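Local coordinates for protein ammonium transporter (Kuenenia stuttgartiensis, PDB 6EU6) that probably senses ammonium and signals its presence across the membrane, as a trimeric Amt-family protein linked to histidine kinase signalling, at residues Thr128-Ala133 against Gly175-Ala180. Numbering follows the deposited sequence.
Sequences TAFIVA and GWFAMA
The Phe177 ring carries this contact, with Ile131 laid over one of its faces and Phe130 approaching from an oblique direction. Ile131 CB stands 4.0 Å from the centroid of the Phe177 ring and 21° off its normal, which defines a CH-pi contact; the offset runs toward the rim, and CB comes within 3.8 Å of Phe177 CE2. Ile131 CG2 extends toward CE2, while CD1 stays on the same side of the ring but past its rim. CG1 is anti to the backbone N (chi1 -167°) and the chain is fully extended beyond it, which carries CD1 to 3.8 Å from both CD2 and CB of Phe177. Phe130 makes a lighter contact: its CD2 lies 4.1 Å from Phe177 CE1, and CE1 sits at the edge of the Phe130 ring, near its plane. Phe177 reaches across with CG anti to the backbone N (chi1 -171°); Ile131 and Phe177 have the closest CA pair of the two segments, 7.7 Å apart. Every contact here is apolar, and of the 170 Å² buried between the segments Phe177 contributes more than half. The pair joins helix 121-144 to helix 167-185 within the transmembrane helical bundle of an Amt protein. Helix 93-114 adds Ala108 against Ile131 and Leu111 against Phe177, while helix 353-385 supplies Phe378, stacked on Phe130, and Phe379, whose ring meets that of Phe177.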
ATOM      1  N   THR A 128      25.683  -3.345   0.339  1.00 30.57           N
ATOM      2  CA  THR A 128      24.554  -4.203   0.247  1.00 28.31           C
ATOM      3  C   THR A 128      24.924  -5.620  -0.035  1.00 29.08           C
ATOM      4  O   THR A 128      24.452  -6.560   0.593  1.00 27.73           O
ATOM      5  CB  THR A 128      23.572  -3.736  -0.895  1.00 31.27           C
ATOM      6  OG1 THR A 128      23.190  -2.368  -0.673  1.00 31.67           O
ATOM      7  CG2 THR A 128      22.317  -4.649  -0.933  1.00 32.10           C
ATOM      8  N   ALA A 129      25.790  -5.814  -0.997  1.00 30.17           N
ATOM      9  CA  ALA A 129      26.150  -7.175  -1.343  1.00 30.11           C
ATOM     10  C   ALA A 129      26.836  -7.857  -0.177  1.00 29.13           C
ATOM     11  O   ALA A 129      26.573  -9.047   0.122  1.00 30.03           O
ATOM     12  CB  ALA A 129      27.098  -7.130  -2.551  1.00 30.31           C
ATOM     13  N   PHE A 130      27.700  -7.097   0.512  1.00 29.40           N
ATOM     14  CA  PHE A 130      28.472  -7.673   1.621  1.00 29.43           C
ATOM     15  C   PHE A 130      27.603  -8.047   2.828  1.00 28.13           C
ATOM     16  O   PHE A 130      27.722  -9.146   3.393  1.00 27.69           O
ATOM     17  CB  PHE A 130      29.641  -6.789   1.977  1.00 28.68           C
ATOM     18  CG  PHE A 130      30.574  -7.390   3.019  1.00 32.14           C
ATOM     19  CD1 PHE A 130      31.525  -8.376   2.672  1.00 34.42           C
ATOM     20  CD2 PHE A 130      30.567  -6.939   4.353  1.00 33.88           C
ATOM     21  CE1 PHE A 130      32.373  -8.907   3.643  1.00 35.11           C
ATOM     22  CE2 PHE A 130      31.428  -7.503   5.296  1.00 33.23           C
ATOM     23  CZ  PHE A 130      32.324  -8.473   4.931  1.00 32.66           C
ATOM     24  N   ILE A 131      26.679  -7.169   3.215  1.00 29.07           N
ATOM     25  CA  ILE A 131      25.832  -7.473   4.337  1.00 27.12           C
ATOM     26  C   ILE A 131      24.946  -8.664   4.057  1.00 27.33           C
ATOM     27  O   ILE A 131      24.765  -9.515   4.943  1.00 26.02           O
ATOM     28  CB  ILE A 131      25.101  -6.239   4.906  1.00 27.25           C
ATOM     29  CG1 ILE A 131      24.476  -6.611   6.289  1.00 29.76           C
ATOM     30  CG2 ILE A 131      24.018  -5.759   3.952  1.00 28.66           C
ATOM     31  CD1 ILE A 131      23.724  -5.503   6.962  1.00 28.55           C
ATOM     32  N   VAL A 132      24.450  -8.790   2.812  1.00 27.62           N
ATOM     33  CA  VAL A 132      23.533  -9.823   2.492  1.00 25.14           C
ATOM     34  C   VAL A 132      24.194 -11.227   2.295  1.00 30.90           C
ATOM     35  O   VAL A 132      23.553 -12.267   2.543  1.00 29.51           O
ATOM     36  CB  VAL A 132      22.676  -9.449   1.273  1.00 28.00           C
ATOM     37  CG1 VAL A 132      21.690 -10.567   0.958  1.00 29.83           C
ATOM     38  CG2 VAL A 132      21.797  -8.187   1.574  1.00 27.31           C
ATOM     39  N   ALA A 133      25.447 -11.218   1.820  1.00 29.67           N
ATOM     40  CA  ALA A 133      26.242 -12.440   1.537  1.00 31.65           C
ATOM     41  C   ALA A 133      26.942 -12.992   2.768  1.00 28.79           C
ATOM     42  O   ALA A 133      27.064 -14.182   2.853  1.00 31.64           O
ATOM     43  CB  ALA A 133      27.285 -12.165   0.421  1.00 31.71           C
ATOM     44  N   GLY A 175      21.724  -1.922  11.515  1.00 26.60           N
ATOM     45  CA  GLY A 175      22.002  -0.615  12.083  1.00 25.16           C
ATOM     46  C   GLY A 175      23.516  -0.455  12.430  1.00 28.29           C
ATOM     47  O   GLY A 175      24.071   0.607  12.211  1.00 27.35           O
ATOM     48  N   TRP A 176      24.155  -1.504  12.960  1.00 27.35           N
ATOM     49  CA  TRP A 176      25.599  -1.461  13.284  1.00 27.26           C
ATOM     50  C   TRP A 176      26.474  -1.447  12.021  1.00 29.27           C
ATOM     51  O   TRP A 176      27.511  -0.762  11.961  1.00 28.89           O
ATOM     52  CB  TRP A 176      25.997  -2.634  14.224  1.00 27.27           C
ATOM     53  CG  TRP A 176      25.256  -2.667  15.519  1.00 27.77           C
ATOM     54  CD1 TRP A 176      24.778  -3.781  16.147  1.00 27.17           C
ATOM     55  CD2 TRP A 176      24.847  -1.558  16.333  1.00 30.06           C
ATOM     56  NE1 TRP A 176      24.116  -3.436  17.274  1.00 31.14           N
ATOM     57  CE2 TRP A 176      24.172  -2.097  17.451  1.00 31.05           C
ATOM     58  CE3 TRP A 176      25.056  -0.178  16.287  1.00 31.81           C
ATOM     59  CZ2 TRP A 176      23.636  -1.314  18.441  1.00 30.82           C
ATOM     60  CZ3 TRP A 176      24.541   0.596  17.299  1.00 30.04           C
ATOM     61  CH2 TRP A 176      23.828   0.027  18.343  1.00 31.42           C
ATOM     62  N   PHE A 177      26.033  -2.139  10.975  1.00 27.19           N
ATOM     63  CA  PHE A 177      26.676  -2.027   9.685  1.00 26.97           C
ATOM     64  C   PHE A 177      26.573  -0.617   9.137  1.00 29.09           C
ATOM     65  O   PHE A 177      27.567  -0.044   8.687  1.00 31.25           O
ATOM     66  CB  PHE A 177      26.056  -3.027   8.719  1.00 26.83           C
ATOM     67  CG  PHE A 177      26.796  -3.152   7.413  1.00 28.29           C
ATOM     68  CD1 PHE A 177      28.103  -3.635   7.367  1.00 31.51           C
ATOM     69  CD2 PHE A 177      26.187  -2.761   6.209  1.00 32.90           C
ATOM     70  CE1 PHE A 177      28.797  -3.722   6.148  1.00 31.99           C
ATOM     71  CE2 PHE A 177      26.861  -2.887   5.004  1.00 32.44           C
ATOM     72  CZ  PHE A 177      28.186  -3.344   4.978  1.00 34.08           C
ATOM     73  N   ALA A 178      25.383  -0.030   9.230  1.00 29.89           N
ATOM     74  CA  ALA A 178      25.180   1.329   8.848  1.00 29.78           C
ATOM     75  C   ALA A 178      26.111   2.216   9.708  1.00 28.75           C
ATOM     76  O   ALA A 178      26.631   3.202   9.219  1.00 27.42           O
ATOM     77  CB  ALA A 178      23.726   1.751   9.085  1.00 30.17           C
ATOM     78  N   MET A 179      26.227   1.926  11.008  1.00 27.05           N
ATOM     79  CA  MET A 179      27.014   2.810  11.849  1.00 27.06           C
ATOM     80  C   MET A 179      28.514   2.822  11.422  1.00 30.39           C
ATOM     81  O   MET A 179      29.135   3.898  11.372  1.00 28.24           O
ATOM     82  CB  MET A 179      26.947   2.398  13.310  1.00 29.70           C
ATOM     83  CG  MET A 179      27.805   3.282  14.184  1.00 33.26           C
ATOM     84  SD  MET A 179      27.480   2.877  15.912  1.00 36.63           S
ATOM     85  CE  MET A 179      28.732   1.720  16.231  1.00 50.12           C
ATOM     86  N   ALA A 180      29.062   1.643  11.125  1.00 30.86           N
ATOM     87  CA  ALA A 180      30.390   1.592  10.563  1.00 32.57           C
ATOM     88  C   ALA A 180      30.506   2.363   9.283  1.00 34.00           C
ATOM     89  O   ALA A 180      31.499   3.071   9.019  1.00 34.64           O
ATOM     90  CB  ALA A 180      30.814   0.143  10.329  1.00 32.73           C
TER